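Local coordinates for porin protein associated with imipenem resistance (Acinetobacter baumannii, PDB 4FUV) that forms an eight-stranded outer-membrane beta-barrel associated with imipenem resistance and probably takes part in the uptake of ornithine and imipenem, at residues Q37-A45 with A79-S87. Numbering follows the deposited sequence.
With C8E ((hydroxyethyloxy)tri(ethyloxy)octane), chain E; C8E ((hydroxyethyloxy)tri(ethyloxy)octane), chain H.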
loop_
_atom_site.group_PDB
_atom_site.type_symbol
_atom_site.label_atom_id
_atom_site.label_comp_id
_atom_site.label_asym_id
_atom_site.label_seq_id
_atom_site.Cartn_x
_atom_site.Cartn_y
_atom_site.Cartn_z
ATOM N N GLN A 37 -4.281 21.177 -37.507
ATOM C CA GLN A 37 -3.574 20.021 -38.050
ATOM C C GLN A 37 -2.955 20.431 -39.394
ATOM O O GLN A 37 -3.657 20.769 -40.346
ATOM C CB GLN A 37 -4.519 18.815 -38.183
ATOM C CG GLN A 37 -3.853 17.433 -38.328
ATOM C CD GLN A 37 -3.279 16.862 -37.015
ATOM O OE1 GLN A 37 -3.911 16.932 -35.963
ATOM N NE2 GLN A 37 -2.078 16.282 -37.091
ATOM N N ALA A 38 -1.627 20.456 -39.451
ATOM C CA ALA A 38 -0.940 20.875 -40.672
ATOM C C ALA A 38 -0.898 19.728 -41.681
ATOM O O ALA A 38 -1.040 19.943 -42.887
ATOM C CB ALA A 38 0.469 21.378 -40.364
ATOM N N ASN A 39 -0.704 18.519 -41.166
ATOM C CA ASN A 39 -0.775 17.295 -41.954
ATOM C C ASN A 39 -1.042 16.154 -40.954
ATOM O O ASN A 39 -1.123 16.422 -39.755
ATOM C CB ASN A 39 0.516 17.117 -42.790
ATOM C CG ASN A 39 1.772 16.984 -41.936
ATOM O OD1 ASN A 39 1.820 16.219 -40.964
ATOM N ND2 ASN A 39 2.806 17.721 -42.314
ATOM N N PRO A 40 -1.184 14.894 -41.416
ATOM C CA PRO A 40 -1.519 13.875 -40.404
ATOM C C PRO A 40 -0.482 13.710 -39.280
ATOM O O PRO A 40 -0.817 13.189 -38.218
ATOM C CB PRO A 40 -1.590 12.583 -41.220
ATOM C CG PRO A 40 -1.976 13.035 -42.608
ATOM C CD PRO A 40 -1.297 14.366 -42.793
ATOM N N TYR A 41 0.744 14.166 -39.511
ATOM C CA TYR A 41 1.838 13.947 -38.573
ATOM C C TYR A 41 2.094 15.140 -37.633
ATOM O O TYR A 41 2.640 14.971 -36.546
ATOM C CB TYR A 41 3.107 13.605 -39.352
ATOM C CG TYR A 41 2.947 12.389 -40.235
ATOM C CD1 TYR A 41 2.998 11.109 -39.694
ATOM C CD2 TYR A 41 2.697 12.517 -41.604
ATOM C CE1 TYR A 41 2.846 9.975 -40.488
ATOM C CE2 TYR A 41 2.540 11.373 -42.418
ATOM C CZ TYR A 41 2.614 10.115 -41.844
ATOM O OH TYR A 41 2.455 8.977 -42.609
ATOM N N VAL A 42 1.708 16.342 -38.056
ATOM C CA VAL A 42 2.099 17.547 -37.337
ATOM C C VAL A 42 0.910 18.446 -37.066
ATOM O O VAL A 42 0.200 18.886 -37.979
ATOM C CB VAL A 42 3.200 18.342 -38.068
ATOM C CG1 VAL A 42 3.549 19.623 -37.292
ATOM C CG2 VAL A 42 4.447 17.486 -38.213
ATOM N N GLY A 43 0.697 18.715 -35.785
ATOM C CA GLY A 43 -0.413 19.536 -35.373
ATOM C C GLY A 43 0.011 20.515 -34.311
ATOM O O GLY A 43 1.160 20.501 -33.847
ATOM N N LEU A 44 -0.937 21.352 -33.917
ATOM C CA LEU A 44 -0.666 22.461 -33.011
ATOM C C LEU A 44 -1.827 22.607 -32.046
ATOM O O LEU A 44 -2.984 22.492 -32.455
ATOM C CB LEU A 44 -0.515 23.735 -33.829
ATOM C CG LEU A 44 0.326 24.874 -33.286
ATOM C CD1 LEU A 44 1.736 24.378 -32.960
ATOM C CD2 LEU A 44 0.352 25.967 -34.341
ATOM N N ALA A 45 -1.513 22.844 -30.775
ATOM C CA ALA A 45 -2.507 23.100 -29.740
ATOM C C ALA A 45 -2.217 24.406 -29.007
ATOM O O ALA A 45 -1.126 24.605 -28.463
ATOM C CB ALA A 45 -2.553 21.933 -28.730
ATOM N N ALA A 79 3.419 22.016 -30.319
ATOM C CA ALA A 79 3.399 21.162 -31.512
ATOM C C ALA A 79 3.093 19.740 -31.059
ATOM O O ALA A 79 3.623 19.279 -30.039
ATOM C CB ALA A 79 4.743 21.206 -32.214
ATOM N N GLU A 80 2.239 19.040 -31.799
ATOM C CA GLU A 80 2.008 17.624 -31.535
ATOM C C GLU A 80 2.454 16.771 -32.729
ATOM O O GLU A 80 1.998 16.953 -33.859
ATOM C CB GLU A 80 0.537 17.351 -31.190
ATOM C CG GLU A 80 -0.003 18.242 -30.068
ATOM C CD GLU A 80 -1.407 17.849 -29.634
ATOM O OE1 GLU A 80 -2.130 17.194 -30.423
ATOM O OE2 GLU A 80 -1.785 18.193 -28.495
ATOM N N ILE A 81 3.351 15.839 -32.465
ATOM C CA ILE A 81 3.884 14.991 -33.513
ATOM C C ILE A 81 3.371 13.569 -33.353
ATOM O O ILE A 81 3.591 12.927 -32.328
ATOM C CB ILE A 81 5.431 15.000 -33.537
ATOM C CG1 ILE A 81 5.947 16.383 -33.941
ATOM C CG2 ILE A 81 5.956 13.938 -34.542
ATOM C CD1 ILE A 81 6.294 17.297 -32.805
ATOM N N ARG A 82 2.687 13.089 -34.389
ATOM C CA ARG A 82 2.112 11.748 -34.386
ATOM C C ARG A 82 2.892 10.848 -35.336
ATOM O O ARG A 82 2.729 10.959 -36.548
ATOM C CB ARG A 82 0.639 11.819 -34.815
ATOM C CG ARG A 82 -0.272 12.490 -33.802
ATOM C CD ARG A 82 -1.719 12.682 -34.351
ATOM N NE ARG A 82 -2.698 12.697 -33.266
ATOM C CZ ARG A 82 -2.815 13.686 -32.375
ATOM N NH1 ARG A 82 -2.033 14.761 -32.447
ATOM N NH2 ARG A 82 -3.735 13.610 -31.423
ATOM N N PRO A 83 3.767 9.979 -34.789
ATOM C CA PRO A 83 4.595 9.117 -35.652
ATOM C C PRO A 83 3.745 8.207 -36.542
ATOM O O PRO A 83 4.178 7.851 -37.629
ATOM C CB PRO A 83 5.428 8.294 -34.649
ATOM C CG PRO A 83 5.551 9.212 -33.443
ATOM C CD PRO A 83 4.187 9.911 -33.374
ATOM N N TRP A 84 2.537 7.873 -36.096
ATOM C CA TRP A 84 1.637 7.038 -36.871
ATOM C C TRP A 84 0.378 7.809 -37.293
ATOM O O TRP A 84 -0.725 7.256 -37.379
ATOM C CB TRP A 84 1.291 5.785 -36.069
ATOM C CG TRP A 84 2.527 5.068 -35.586
ATOM C CD1 TRP A 84 3.278 4.149 -36.279
ATOM C CD2 TRP A 84 3.188 5.231 -34.332
ATOM N NE1 TRP A 84 4.333 3.717 -35.519
ATOM C CE2 TRP A 84 4.292 4.378 -34.310
ATOM C CE3 TRP A 84 2.913 6.025 -33.208
ATOM C CZ2 TRP A 84 5.150 4.288 -33.224
ATOM C CZ3 TRP A 84 3.761 5.932 -32.131
ATOM C CH2 TRP A 84 4.865 5.073 -32.143
ATOM N N GLY A 85 0.579 9.083 -37.603
ATOM C CA GLY A 85 -0.509 10.005 -37.852
ATOM C C GLY A 85 -1.448 9.661 -38.987
ATOM O O GLY A 85 -2.614 10.075 -38.953
ATOM N N ALA A 86 -0.958 8.923 -39.986
ATOM C CA ALA A 86 -1.772 8.606 -41.165
ATOM C C ALA A 86 -2.469 7.261 -41.019
ATOM O O ALA A 86 -3.186 6.824 -41.927
ATOM C CB ALA A 86 -0.921 8.632 -42.454
ATOM N N SER A 87 -2.256 6.605 -39.883
ATOM C CA SER A 87 -2.893 5.321 -39.619
ATOM C C SER A 87 -4.399 5.446 -39.390
ATOM O O SER A 87 -4.867 6.434 -38.838
ATOM C CB SER A 87 -2.245 4.640 -38.414
ATOM O OG SER A 87 -2.960 3.480 -38.044
HETATM C C5 C8E E . 9.197 7.656 -31.949
HETATM C C6 C8E E . 9.457 6.384 -32.751
HETATM C C7 C8E E . 8.715 6.394 -34.080
HETATM C C8 C8E E . 8.371 4.978 -34.525
HETATM O O9 C8E E . 8.524 4.873 -35.923
HETATM C C10 C8E E . 7.588 4.009 -36.540
HETATM C C11 C8E E . 7.645 2.603 -35.959
HETATM O O12 C8E E . 6.544 1.918 -36.505
HETATM C C13 C8E E . 6.078 0.826 -35.747
HETATM C C14 C8E E . 4.757 0.407 -36.377
HETATM O O15 C8E E . 3.707 0.394 -35.434
HETATM C C16 C8E E . 2.486 0.014 -36.037
HETATM C C17 C8E E . 1.649 1.245 -36.378
HETATM O O18 C8E E . 0.753 1.015 -37.456
HETATM C C19 C8E E . 1.151 1.669 -38.649
HETATM C C20 C8E E . 1.073 3.172 -38.451
HETATM O O21 C8E E . 0.974 3.850 -39.672
HETATM C C1 C8E H . 4.135 1.023 -31.176
HETATM C C2 C8E H . 2.919 1.855 -31.590
HETATM C C3 C8E H . 1.876 0.987 -32.288
HETATM C C4 C8E H . 0.468 1.270 -31.774
HETATM C C5 C8E H . -0.572 0.643 -32.707
HETATM C C6 C8E H . -1.589 -0.174 -31.909
HETATM O O HOH W 1 -0.490 15.721 -34.633
HETATM O O HOH W 2 -2.130 17.655 -33.639
HETATM O O HOH W 3 -3.235 12.372 -37.739
#
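G43 and E80 form an antiparallel hydrogen-bonded pair: G43 N donates to E80 O at 2.9 Å, and E80 N returns a bond to G43 O at 2.7 Å. A third rung, R82 N to Y41 O (2.9 Å, 167° at the hydrogen), carries the ladder one step past the last strand residue, I81. On the face of the sheet bearing E80, R82 NH1 makes a salt bridge to E80 OE1 at 3.2 Å; the oxygen lies in the guanidinium plane, while NH1 meets the anti side of the carboxylate from somewhat out of its plane. E80 OE2 pairs with R22, so each oxygen of the buried carboxylate has an arginine partner, which would favour its ionised form. One water accepts from Q37 NE2 and R82 NH1 and donates to E80 O.

Beyond the ladder, another water donates to both P40 O and G85 O, and G85 CA comes within 3.2 Å of P40 O. With CG anti to its carbonyl carbon (chi1 -58°), Y41 lays its ring along the R82–G85 turn: CD1 is 3.2 Å from R82 O, which lies at the ring edge, and OH is 3.4 Å from A86 CB. P40 CB adds a thin apolar contact with A86 CB. On the other side of the sheet, L44 CD1 rests against A79 CA.

W84 sends CB away from 37-45, and its NE1 donates to ether O12 of a detergent molecule (3.0 Å, 171°). The barrel hairpin 42-56/64-81 thus ends with buried charge and water on one face, apolar side chains on the other, and a detergent-binding tryptophan nearby, consistent with a membrane-interface position.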